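Local coordinates for protein dihydropteroate synthase (Anaplasma phagocytophilum, PDB 6UCZ) that probably catalyses the joining of p-aminobenzoate to 6-hydroxymethyl-7,8-dihydropterin pyrophosphate, giving 7,8-dihydropteroate for folate synthesis, at residues Gly136-Leu139 with Met143-Ile146; Glu87-Arg92 with Ile113-Ala118; Val69-Ala74 with Tyr131-Gly136; Arg168-Val171 with Gln176-Asn179; Lys226-Lys229 with Pro233-Val236. All blocks are in the same frame, centred on the assembly; numbering follows the deposited sequence. Where two conformers were deposited one is given.

Contact 1. Residues Gly136-Leu139 with Met143-Ile146; sequences GGLL and MPAI
Leu138 meets Met143 and Pro144, and its two methyls make every side-chain contact between Gly136-Leu139 and Met143-Ile146. The first segment is in the loop that leaves strand 131-134. The second is the opening of helix 143-148. The segment starts at Gly136, whose O accepts a hydrogen bond from His159 NE2. Gly137 follows with a positive phi of 55°, and its O takes a bond from Arg188 NE. Leu138 also has a positive phi, so the chain turns sharply over these two residues. Its backbone N is held by Asp134 OD2 of the preceding strand. The side chain has CG opposite the carbonyl carbon, chi1 -45°, which swings the methyl end round to the helix. CD2 lies against the stem of Met143, 4.0 Å from Met143 CB and 4.0 Å from Met143 CG. CD1 reaches the ring of Pro144, with Leu138 CD1 4.0 Å from Pro144 CG. Leu138 CD2 also comes to 4.1 Å from Pro144 CD. Met143 then bends at chi2 and chi3, and its sulfur turns from Leu138 to Ile132 of strand 131-134. Helix 174-194 touches both parts of the contact, through Thr191 on Leu138 and on Pro144. At Leu139 the turn closes with a weak backbone bond, Leu139 N to Gly136 O at 3.1 Å. No hydrogen bond joins the two segments. Aliphatic carbons at van der Waals distance pack the loop to the helix start, while polar bonds to Asp134, His159 and Arg188 fix the backbone of the turn.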
# COMPACT_ATOMS: atom_id res chain seq x y z
N GLY A 136 -0.94 2.18 -9.05
CA GLY A 136 -0.39 2.42 -10.36
C GLY A 136 0.62 3.54 -10.43
O GLY A 136 1.29 3.69 -11.45
N GLY A 137 0.75 4.32 -9.35
CA GLY A 137 1.70 5.41 -9.35
C GLY A 137 1.50 6.38 -10.51
O GLY A 137 2.42 6.64 -11.28
N LEU A 138 0.27 6.89 -10.64
CA LEU A 138 -0.10 7.81 -11.72
C LEU A 138 -0.02 7.13 -13.09
O LEU A 138 0.26 7.76 -14.10
CB LEU A 138 0.74 9.08 -11.70
CG LEU A 138 0.96 9.74 -10.34
CD1 LEU A 138 1.67 11.08 -10.52
CD2 LEU A 138 -0.35 9.89 -9.57
N LEU A 139 -0.23 5.81 -13.12
CA LEU A 139 -0.41 5.13 -14.39
C LEU A 139 -1.65 5.68 -15.10
O LEU A 139 -1.67 5.80 -16.33
CB LEU A 139 -0.52 3.63 -14.17
CG LEU A 139 -0.76 2.69 -15.35
CD1 LEU A 139 0.36 2.76 -16.39
CD2 LEU A 139 -0.88 1.28 -14.79
N MET A 143 -5.19 10.61 -12.46
CA MET A 143 -5.08 10.47 -11.01
C MET A 143 -4.68 11.77 -10.33
O MET A 143 -5.29 12.10 -9.30
CB MET A 143 -4.12 9.32 -10.65
CG MET A 143 -4.23 8.89 -9.18
SD MET A 143 -5.84 8.17 -8.77
CE MET A 143 -5.65 6.44 -9.17
N PRO A 144 -3.71 12.56 -10.83
CA PRO A 144 -3.36 13.81 -10.12
C PRO A 144 -4.52 14.79 -9.98
O PRO A 144 -4.67 15.41 -8.93
CB PRO A 144 -2.23 14.38 -10.98
CG PRO A 144 -1.61 13.17 -11.61
CD PRO A 144 -2.76 12.28 -11.92
N ALA A 145 -5.35 14.93 -11.02
CA ALA A 145 -6.48 15.85 -10.93
C ALA A 145 -7.46 15.39 -9.85
O ALA A 145 -7.98 16.21 -9.09
CB ALA A 145 -7.17 15.96 -12.29
N ILE A 146 -7.69 14.08 -9.76
CA ILE A 146 -8.59 13.54 -8.74
C ILE A 146 -8.05 13.80 -7.34
O ILE A 146 -8.78 14.23 -6.44
CB ILE A 146 -8.83 12.04 -8.97
CG1 ILE A 146 -9.68 11.82 -10.22
CG2 ILE A 146 -9.53 11.42 -7.77
CD1 ILE A 146 -10.84 12.77 -10.31

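Contact 2. Residues Glu87-Arg92 with Ile113-Ala118; sequences EEEWSR and IDTRNA. With PMM (pterin-6-yl-methyl-monophosphate), chain C.
Glu89 of helix 86-93 faces Thr115 of strand 110-115 with Glu89 CA and Thr115 CA 8.7 Å apart, so a long side chain has to bridge the backbones. Glu89 does this with CG opposite its backbone N, chi1 178°, and an extended chain beyond. Its buried carboxylate is gripped at both oxygens. On one side Thr115 OG1 donates to Glu89 OE2 at 2.8 Å, approaching on the syn side. On the other, Asn117 ND2 donates to Glu89 OE1 at 2.9 Å. That bond is nearly straight, at 170°, and lies in the amide plane. It reaches the oxygen from above the carboxylate plane, and the two flat groups stand 90° apart. Thr120 OG1 is a further hydrogen-bond partner of Glu89 OE1. Water 2 donates to Glu89 OE2 at 2.8 Å and accepts from Arg116 N at 3.0 Å. Water 1 sits between Glu89 OE2 and Asp114 O. Thr115 OG1 is used twice: besides donating to Glu89, it accepts from Asn117 N at 2.9 Å, forming an ST turn. This turn sets Thr115 and Asn117 on the same carboxylate. So many donors would probably favour the charged form of Glu89. Next to Thr115, Asp114 turns to the ligand, with Asp114 OD2 2.9 Å from PMM N8. Asp114 OD2 also forms a salt bridge with Arg274, and Asp114 OD1 accepts from Gln135 NE2. The arrangement belongs to the C-terminal end of a parallel barrel strand, where a helix residue braces the loop beside a pterin-pocket aspartate.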
# COMPACT_ATOMS: atom_id res chain seq x y z
N GLU A 87 -14.95 -0.50 -14.51
CA GLU A 87 -16.37 -0.64 -14.20
C GLU A 87 -16.63 -1.90 -13.37
O GLU A 87 -17.40 -1.86 -12.40
CB GLU A 87 -17.20 -0.68 -15.48
CG GLU A 87 -17.28 0.64 -16.25
CD GLU A 87 -16.13 0.83 -17.22
OE1 GLU A 87 -15.21 -0.02 -17.25
OE2 GLU A 87 -16.16 1.82 -17.99
N GLU A 88 -16.02 -3.02 -13.75
CA GLU A 88 -16.13 -4.22 -12.93
C GLU A 88 -15.53 -3.99 -11.56
O GLU A 88 -16.08 -4.42 -10.54
CB GLU A 88 -15.47 -5.39 -13.65
CG GLU A 88 -16.24 -5.78 -14.89
CD GLU A 88 -15.44 -6.60 -15.88
OE1 GLU A 88 -14.22 -6.79 -15.64
OE2 GLU A 88 -16.03 -7.03 -16.89
N GLU A 89 -14.39 -3.30 -11.50
CA GLU A 89 -13.77 -2.98 -10.22
C GLU A 89 -14.74 -2.23 -9.32
O GLU A 89 -14.92 -2.58 -8.15
CB GLU A 89 -12.51 -2.15 -10.44
CG GLU A 89 -11.82 -1.72 -9.16
CD GLU A 89 -10.75 -0.67 -9.41
OE1 GLU A 89 -10.98 0.19 -10.28
OE2 GLU A 89 -9.70 -0.69 -8.73
N TRP A 90 -15.41 -1.22 -9.87
CA TRP A 90 -16.30 -0.39 -9.06
C TRP A 90 -17.54 -1.15 -8.61
O TRP A 90 -18.01 -0.94 -7.49
CB TRP A 90 -16.71 0.88 -9.82
CG TRP A 90 -17.54 1.76 -8.94
CD1 TRP A 90 -18.85 2.12 -9.13
CD2 TRP A 90 -17.16 2.31 -7.67
NE1 TRP A 90 -19.29 2.89 -8.07
CE2 TRP A 90 -18.27 3.02 -7.16
CE3 TRP A 90 -15.97 2.29 -6.92
CZ2 TRP A 90 -18.23 3.70 -5.95
CZ3 TRP A 90 -15.94 2.97 -5.71
CH2 TRP A 90 -17.06 3.66 -5.23
N SER A 91 -18.08 -2.03 -9.46
CA SER A 91 -19.26 -2.79 -9.04
C SER A 91 -18.95 -3.70 -7.85
O SER A 91 -19.86 -4.00 -7.06
CB SER A 91 -19.83 -3.58 -10.22
OG SER A 91 -19.04 -4.70 -10.54
N ARG A 92 -17.70 -4.15 -7.69
CA ARG A 92 -17.38 -4.93 -6.51
C ARG A 92 -17.28 -4.05 -5.27
O ARG A 92 -17.61 -4.50 -4.17
CB ARG A 92 -16.06 -5.69 -6.67
CG ARG A 92 -16.01 -6.76 -7.75
CD ARG A 92 -14.57 -7.23 -7.93
NE ARG A 92 -14.43 -8.33 -8.88
CZ ARG A 92 -13.32 -9.02 -9.08
NH1 ARG A 92 -13.30 -10.01 -9.97
NH2 ARG A 92 -12.22 -8.74 -8.39
N ILE A 113 -8.45 3.56 -0.63
CA ILE A 113 -8.91 2.86 -1.83
C ILE A 113 -7.69 2.42 -2.63
O ILE A 113 -6.89 3.25 -3.09
CB ILE A 113 -9.87 3.71 -2.68
CG1 ILE A 113 -10.28 2.97 -3.96
CG2 ILE A 113 -9.30 5.09 -3.02
CD1 ILE A 113 -10.99 1.66 -3.72
N ASP A 114 -7.51 1.10 -2.76
CA ASP A 114 -6.36 0.54 -3.47
C ASP A 114 -6.81 0.36 -4.91
O ASP A 114 -7.54 -0.58 -5.23
CB ASP A 114 -5.91 -0.77 -2.84
CG ASP A 114 -4.67 -1.35 -3.49
OD1 ASP A 114 -4.25 -0.90 -4.59
OD2 ASP A 114 -4.08 -2.27 -2.88
N THR A 115 -6.40 1.28 -5.78
CA THR A 115 -6.82 1.23 -7.17
C THR A 115 -5.76 1.90 -8.03
O THR A 115 -5.02 2.77 -7.56
CB THR A 115 -8.18 1.92 -7.39
OG1 THR A 115 -8.55 1.84 -8.77
CG2 THR A 115 -8.10 3.39 -7.00
N ARG A 116 -5.68 1.48 -9.28
CA ARG A 116 -4.90 2.19 -10.28
C ARG A 116 -5.75 3.12 -11.15
O ARG A 116 -5.19 3.83 -11.98
CB ARG A 116 -4.15 1.19 -11.16
CG ARG A 116 -5.01 0.52 -12.22
CD ARG A 116 -4.22 -0.53 -12.94
NE ARG A 116 -4.01 -1.68 -12.07
CZ ARG A 116 -3.65 -2.89 -12.49
NH1 ARG A 116 -3.47 -3.13 -13.78
NH2 ARG A 116 -3.47 -3.87 -11.60
N ASN A 117 -7.08 3.14 -10.96
CA ASN A 117 -8.01 3.86 -11.84
C ASN A 117 -8.51 5.14 -11.18
O ASN A 117 -9.10 5.09 -10.09
CB ASN A 117 -9.21 2.98 -12.20
CG ASN A 117 -8.81 1.75 -12.98
OD1 ASN A 117 -8.08 1.84 -13.95
ND2 ASN A 117 -9.31 0.58 -12.57
N ALA A 118 -8.33 6.27 -11.86
CA ALA A 118 -8.73 7.56 -11.29
C ALA A 118 -10.24 7.62 -11.02
O ALA A 118 -10.67 8.19 -10.01
CB ALA A 118 -8.31 8.70 -12.21
N5 PMM C . 0.92 -4.61 -2.77
C6 PMM C . -0.19 -5.12 -3.31
C7 PMM C . -1.30 -4.32 -3.55
N8 PMM C . -1.35 -3.01 -3.29
N1 PMM C . -0.30 -1.16 -2.46
C2 PMM C . 0.78 -0.59 -1.94
N2 PMM C . 0.77 0.72 -1.67
N3 PMM C . 1.93 -1.28 -1.66
C4 PMM C . 2.12 -2.62 -1.89
O4 PMM C . 3.19 -3.17 -1.64
C4A PMM C . 0.94 -3.30 -2.48
C8A PMM C . -0.23 -2.51 -2.75
C9 PMM C . -0.14 -6.58 -3.68
O10 PMM C . -0.13 -7.38 -2.48
PA PMM C . -1.41 -8.26 -2.02
O1P PMM C . -0.89 -9.10 -0.84
O2P PMM C . -1.72 -9.24 -3.15
O3P PMM C . -2.56 -7.38 -1.67
O HOH W 1 -9.65 -1.74 -6.17
O HOH W 2 -7.17 -1.08 -9.74

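Contact 3. Residues Val69-Ala74 with Tyr131-Gly136; sequences VIDVGA and YINDQG. With PMM (pterin-6-yl-methyl-monophosphate), chain C.
Asp71 and Asn133 reach toward each other from strands 69-73 and 131-134, which flank strand 110-115 on its two sides. Asn133 ND2 donates to Asp71 OD2 at 3.2 Å, close to its own amide plane, and more weakly to Asp71 OD1. The carboxylate and amide planes are 47° apart. The same Asn133 ND2 also donates to PMM N1 at 3.2 Å. Asn133 OD1 accepts from PMM N2 at 2.8 Å, and this bond is almost straight at 176°. One amide thus reads an adjacent acceptor and donor on the pterin. Asp71 has other partners. Its OD2 forms a salt bridge with Arg274 NE, and its OD1 bonds to Ser112 OG of the strand between. Asp71 OD2 also lies close to Asp114 OD2; the arginine probably offsets this repulsion. Toward the start of the strands the side chains meet through carbons. Val69 CG2 lies 3.7 Å from Tyr131 CE1, and Val69 CG1 lies 3.8 Å from Tyr131 CD1. Tyr131 OH is hydrogen-bonded to Glu110 OE1. The Asp71-Asn133 pair lies inside the TIM barrel, toward the C-terminal ends of its strands, in the pterin pocket of dihydropteroate synthase.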
# COMPACT_ATOMS: atom_id res chain seq x y z
N VAL A 69 -5.87 2.14 9.42
CA VAL A 69 -6.46 2.35 8.10
C VAL A 69 -6.91 1.00 7.56
O VAL A 69 -6.23 -0.01 7.79
CB VAL A 69 -5.45 3.00 7.11
CG1 VAL A 69 -6.15 3.40 5.80
CG2 VAL A 69 -4.75 4.22 7.74
N ILE A 70 -8.04 0.98 6.86
CA ILE A 70 -8.48 -0.20 6.11
C ILE A 70 -8.27 0.09 4.63
O ILE A 70 -8.87 1.02 4.08
CB ILE A 70 -9.95 -0.55 6.38
CG1 ILE A 70 -10.25 -0.60 7.88
CG2 ILE A 70 -10.31 -1.87 5.70
CD1 ILE A 70 -9.56 -1.73 8.60
N ASP A 71 -7.42 -0.71 3.99
CA ASP A 71 -7.11 -0.56 2.57
C ASP A 71 -7.99 -1.52 1.77
O ASP A 71 -7.78 -2.74 1.81
CB ASP A 71 -5.63 -0.83 2.32
CG ASP A 71 -5.22 -0.58 0.88
OD1 ASP A 71 -5.53 0.51 0.35
OD2 ASP A 71 -4.54 -1.46 0.28
N VAL A 72 -8.95 -0.98 1.04
CA VAL A 72 -9.94 -1.77 0.32
C VAL A 72 -9.53 -1.86 -1.15
O VAL A 72 -9.37 -0.84 -1.83
CB VAL A 72 -11.35 -1.17 0.44
CG1 VAL A 72 -12.38 -2.13 -0.14
CG2 VAL A 72 -11.66 -0.79 1.90
N GLY A 73 -9.41 -3.09 -1.65
CA GLY A 73 -9.02 -3.30 -3.02
C GLY A 73 -9.83 -4.37 -3.72
O GLY A 73 -10.22 -5.36 -3.10
N ALA A 74 -10.09 -4.17 -5.00
CA ALA A 74 -10.92 -5.08 -5.77
C ALA A 74 -10.24 -5.66 -6.99
O ALA A 74 -10.86 -6.47 -7.69
CB ALA A 74 -12.21 -4.38 -6.22
N TYR A 131 -7.76 8.01 1.88
CA TYR A 131 -6.54 7.86 1.11
C TYR A 131 -6.86 7.29 -0.26
O TYR A 131 -7.73 6.42 -0.38
CB TYR A 131 -5.52 6.88 1.76
CG TYR A 131 -5.05 7.18 3.16
CD1 TYR A 131 -5.84 6.90 4.26
CD2 TYR A 131 -3.77 7.68 3.37
CE1 TYR A 131 -5.38 7.16 5.56
CE2 TYR A 131 -3.31 7.95 4.64
CZ TYR A 131 -4.11 7.68 5.73
OH TYR A 131 -3.62 7.95 6.98
N ILE A 132 -6.13 7.75 -1.27
CA ILE A 132 -5.94 6.98 -2.49
C ILE A 132 -4.66 6.18 -2.35
O ILE A 132 -3.58 6.75 -2.16
CB ILE A 132 -5.86 7.87 -3.74
CG1 ILE A 132 -7.04 8.84 -3.84
CG2 ILE A 132 -5.78 6.99 -5.00
CD1 ILE A 132 -6.86 9.84 -4.97
N ASN A 133 -4.76 4.86 -2.40
CA ASN A 133 -3.57 4.02 -2.47
C ASN A 133 -3.36 3.74 -3.95
O ASN A 133 -3.83 2.73 -4.49
CB ASN A 133 -3.74 2.76 -1.63
CG ASN A 133 -2.59 1.80 -1.80
OD1 ASN A 133 -1.52 2.16 -2.31
ND2 ASN A 133 -2.81 0.55 -1.42
N ASP A 134 -2.67 4.65 -4.63
CA ASP A 134 -2.52 4.58 -6.09
C ASP A 134 -1.43 3.58 -6.40
O ASP A 134 -0.27 3.95 -6.64
CB ASP A 134 -2.20 5.94 -6.69
CG ASP A 134 -2.00 5.88 -8.21
OD1 ASP A 134 -2.36 4.86 -8.84
OD2 ASP A 134 -1.48 6.86 -8.78
N GLN A 135 -1.83 2.31 -6.48
CA GLN A 135 -0.88 1.25 -6.78
C GLN A 135 -0.31 1.38 -8.19
O GLN A 135 0.75 0.81 -8.48
CB GLN A 135 -1.61 -0.09 -6.63
CG GLN A 135 -0.75 -1.31 -6.78
CD GLN A 135 -1.58 -2.57 -6.94
OE1 GLN A 135 -1.13 -3.54 -7.54
NE2 GLN A 135 -2.82 -2.54 -6.42
N GLY A 136 -0.94 2.18 -9.05
CA GLY A 136 -0.39 2.42 -10.36
C GLY A 136 0.62 3.54 -10.43
O GLY A 136 1.29 3.69 -11.45
N5 PMM C . 0.92 -4.61 -2.77
C6 PMM C . -0.19 -5.12 -3.31
C7 PMM C . -1.30 -4.32 -3.55
N8 PMM C . -1.35 -3.01 -3.29
N1 PMM C . -0.30 -1.16 -2.46
C2 PMM C . 0.78 -0.59 -1.94
N2 PMM C . 0.77 0.72 -1.67
N3 PMM C . 1.93 -1.28 -1.66
C4 PMM C . 2.12 -2.62 -1.89
O4 PMM C . 3.19 -3.17 -1.64
C4A PMM C . 0.94 -3.30 -2.48
C8A PMM C . -0.23 -2.51 -2.75
C9 PMM C . -0.14 -6.58 -3.68
O10 PMM C . -0.13 -7.38 -2.48
PA PMM C . -1.41 -8.26 -2.02
O1P PMM C . -0.89 -9.10 -0.84
O2P PMM C . -1.72 -9.24 -3.15
O3P PMM C . -2.56 -7.38 -1.67

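Contact 4. Residues Arg168-Val171 with Gln176-Asn179; sequences RSYV and QLLN
Tyr170 lies flat over Leu177, at the start of the long helix 174-194. The tyrosine belongs to the loop that leads into that helix. Its CG stands opposite the backbone N, chi1 178°, which sends the ring across to Gln176-Asn179. From the root, Tyr170 CB lies 3.9 Å from Leu177 CD1. Tyr170 CG is nearer to that methyl, 3.6 Å from Leu177 CD1, and ring atom CD1 touches the same group. Next along, Tyr170 CE1 lies near both Leu177 CB and Leu177 CA. Along the other edge of the ring, over the same face, Tyr170 CD2 is 3.8 Å from Leu177 CB, and Tyr170 CE2 is 3.6 Å from it. CZ also meets Leu177 CB. This carbon sits over the middle of one ring face, 3.5 Å from the Tyr170 centroid and only 12° off the normal. It is a CH-pi contact. The two side chains run past each other in opposite directions, so the leucine methyl ends under the root of the tyrosine. At the tip, Tyr170 OH is 3.4 Å from Gln176 CB. It comes as near to Leu177 N, but the angle is too poor for a hydrogen bond. The hydroxyl is instead bonded to Gln173 O, in the link before the helix. The Gln176 amide stands nearly perpendicular to the ring, and its NE2 is bonded to Glu180 OE2 one turn on. Tyr216 of helix 214-222 packs edge-to-face with Tyr170 and touches Leu177, while Phe160 packs on both from a loop. The contact therefore sits between the entrance to helix 174-194 and helix 214-222.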
# COMPACT_ATOMS: atom_id res chain seq x y z
N ARG A 168 9.47 -8.23 -17.04
CA ARG A 168 9.67 -6.86 -16.56
C ARG A 168 10.17 -6.94 -15.12
O ARG A 168 9.40 -6.76 -14.17
CB ARG A 168 8.40 -6.02 -16.70
CG ARG A 168 8.03 -5.80 -18.17
CD ARG A 168 6.81 -4.92 -18.33
NE ARG A 168 5.58 -5.70 -18.44
CZ ARG A 168 4.75 -5.96 -17.43
NH1 ARG A 168 5.01 -5.50 -16.20
NH2 ARG A 168 3.66 -6.68 -17.65
N SER A 169 11.45 -7.24 -14.97
CA SER A 169 12.05 -7.48 -13.66
C SER A 169 13.45 -6.88 -13.63
O SER A 169 14.19 -6.99 -14.61
CB SER A 169 12.10 -8.99 -13.36
OG SER A 169 12.66 -9.25 -12.09
N TYR A 170 13.82 -6.31 -12.50
CA TYR A 170 15.09 -5.59 -12.41
C TYR A 170 16.24 -6.58 -12.30
O TYR A 170 16.16 -7.57 -11.57
CB TYR A 170 15.13 -4.65 -11.20
CG TYR A 170 16.47 -3.94 -11.08
CD1 TYR A 170 16.71 -2.77 -11.79
CD2 TYR A 170 17.51 -4.47 -10.30
CE1 TYR A 170 17.94 -2.13 -11.73
CE2 TYR A 170 18.75 -3.84 -10.23
CZ TYR A 170 18.95 -2.66 -10.96
OH TYR A 170 20.16 -2.01 -10.92
N VAL A 171 17.31 -6.29 -13.03
CA VAL A 171 18.58 -7.02 -13.00
C VAL A 171 19.69 -5.98 -12.93
O VAL A 171 19.58 -4.91 -13.53
CB VAL A 171 18.76 -7.93 -14.24
CG1 VAL A 171 17.65 -8.98 -14.32
CG2 VAL A 171 18.78 -7.12 -15.50
N GLN A 176 21.68 0.73 -7.68
CA GLN A 176 21.11 1.41 -8.84
C GLN A 176 19.60 1.23 -8.90
O GLN A 176 18.89 2.16 -9.30
CB GLN A 176 21.77 0.92 -10.13
CG GLN A 176 21.20 1.55 -11.40
CD GLN A 176 21.59 0.80 -12.66
OE1 GLN A 176 22.58 0.06 -12.67
NE2 GLN A 176 20.82 0.99 -13.73
N LEU A 177 19.08 0.07 -8.48
CA LEU A 177 17.63 -0.11 -8.40
C LEU A 177 17.00 0.91 -7.45
O LEU A 177 15.95 1.49 -7.76
CB LEU A 177 17.28 -1.53 -7.97
CG LEU A 177 15.80 -1.72 -7.60
CD1 LEU A 177 14.88 -1.56 -8.82
CD2 LEU A 177 15.57 -3.08 -6.97
N LEU A 178 17.61 1.11 -6.28
CA LEU A 178 17.04 2.05 -5.32
C LEU A 178 17.07 3.47 -5.87
O LEU A 178 16.12 4.24 -5.68
CB LEU A 178 17.81 1.98 -4.00
CG LEU A 178 17.26 2.79 -2.81
CD1 LEU A 178 15.76 2.63 -2.69
CD2 LEU A 178 17.93 2.32 -1.54
N ASN A 179 18.16 3.84 -6.55
CA ASN A 179 18.24 5.15 -7.19
C ASN A 179 17.17 5.31 -8.26
O ASN A 179 16.60 6.39 -8.41
CB ASN A 179 19.62 5.36 -7.80
CG ASN A 179 20.69 5.55 -6.75
OD1 ASN A 179 20.40 5.90 -5.61
ND2 ASN A 179 21.94 5.32 -7.14

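Contact 5. Residues Lys226-Lys229 with Pro233-Val236; sequences KLKK and PVCV
An alpha-to-beta connection of the TIM barrel brings Leu227 and Lys228, near the end of helix 224-228, onto Val234, just before strand 235-236. The nearest backbone points are Lys228 CA and Val234 CA, 6.4 Å apart. Val234 CG2 does most of the touching. With CG1 anti to the backbone N (chi1 168°), CG2 stands opposite the carbonyl carbon and meets the helix. Leu227 CG lies 4.0 Å from Val234 CG2, and the two side chains cross obliquely. Leu227 also packs on Ile182 and Leu185 of helix 174-194.

Strand 235-236 follows directly. Cys235 and Pro233 make backbone hydrogen bonds with Leu204, while Val234 and Val236 bond to Phe272. The segment thus stands between strands 202-205 and 272-275, the place of the seventh strand in an eight-stranded barrel.

Lys228 contributes with its aliphatic middle. Its chain is bent at chi2 (-85°) and chi3, so its middle carbons pass at a slant over the valine. Lys228 CD is 3.6 Å from Val234 CG2 and 3.8 Å from Val234 CB. Lys228 CG is 3.9 Å from Val234 CG2. Beyond this apolar stem Lys228 NZ forms a salt bridge with Asp271 OD1 and a hydrogen bond with Gln269 O. Asp271 OD1 accepts from Val234 N as well, so one carboxylate oxygen serves both the lysine tip and the backbone N of Val234.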
# COMPACT_ATOMS: atom_id res chain seq x y z
N LYS A 226 16.96 5.34 3.21
CA LYS A 226 17.34 6.20 2.09
C LYS A 226 16.12 6.76 1.38
O LYS A 226 16.13 7.91 0.93
CB LYS A 226 18.24 5.44 1.11
CG LYS A 226 18.79 6.34 0.02
CD LYS A 226 19.79 5.63 -0.88
CE LYS A 226 20.18 6.50 -2.07
NZ LYS A 226 21.32 5.91 -2.83
N LEU A 227 15.05 5.98 1.26
CA LEU A 227 13.81 6.54 0.73
C LEU A 227 13.19 7.53 1.72
O LEU A 227 12.65 8.57 1.31
CB LEU A 227 12.82 5.41 0.42
CG LEU A 227 11.51 5.81 -0.26
CD1 LEU A 227 11.75 6.56 -1.56
CD2 LEU A 227 10.66 4.57 -0.48
N LYS A 228 13.27 7.23 3.02
CA LYS A 228 12.74 8.13 4.04
C LYS A 228 13.46 9.48 4.03
O LYS A 228 12.85 10.50 4.37
CB LYS A 228 12.89 7.49 5.42
CG LYS A 228 11.90 6.37 5.71
CD LYS A 228 10.61 6.94 6.23
CE LYS A 228 10.86 7.81 7.46
NZ LYS A 228 9.61 8.50 7.84
N LYS A 229 14.74 9.50 3.66
CA LYS A 229 15.52 10.74 3.66
C LYS A 229 15.00 11.75 2.65
O LYS A 229 15.45 12.90 2.67
CB LYS A 229 17.00 10.45 3.38
N PRO A 233 6.50 10.86 3.94
CA PRO A 233 6.11 9.61 4.60
C PRO A 233 6.20 8.44 3.62
O PRO A 233 6.01 8.59 2.41
CB PRO A 233 4.66 9.86 5.03
CG PRO A 233 4.49 11.36 4.99
CD PRO A 233 5.40 11.84 3.91
N VAL A 234 6.52 7.28 4.18
CA VAL A 234 6.76 6.06 3.41
C VAL A 234 5.76 4.99 3.82
O VAL A 234 5.45 4.84 5.01
CB VAL A 234 8.21 5.58 3.60
CG1 VAL A 234 8.40 4.18 3.07
CG2 VAL A 234 9.17 6.56 2.92
N CYS A 235 5.24 4.27 2.83
CA CYS A 235 4.44 3.08 3.04
C CYS A 235 5.20 1.86 2.52
O CYS A 235 5.79 1.91 1.43
CB CYS A 235 3.09 3.20 2.32
SG CYS A 235 2.03 1.73 2.41
N VAL A 236 5.18 0.77 3.27
CA VAL A 236 5.81 -0.47 2.81
C VAL A 236 4.79 -1.60 2.86
O VAL A 236 4.13 -1.81 3.89
CB VAL A 236 7.05 -0.83 3.65
CG1 VAL A 236 7.56 -2.22 3.27
CG2 VAL A 236 8.12 0.23 3.45

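Overall arrangement
Contact 3 opens first along the chain, at strand 69-73, and closes a long loop at strand 131-134. Contact 2 is nested inside that loop and ties helix 86-93 to strand 110-115. The two touch, and both reach the ligand. Contact 1 begins on Gly136, where contact 3 ends, and closes a short turn into helix 143-148; Met143 packs on residues of contacts 2 and 3. Contacts 4 and 5 follow in series. Each closes a short loop, one into helix 174-194 and one from helix 224-228 to strand 235-236. They meet through a probable hydrogen bond of Asn179 with Lys226. Contacts 2 and 5 lie on opposite sides of the chain's centre, about 26 Å apart between centres.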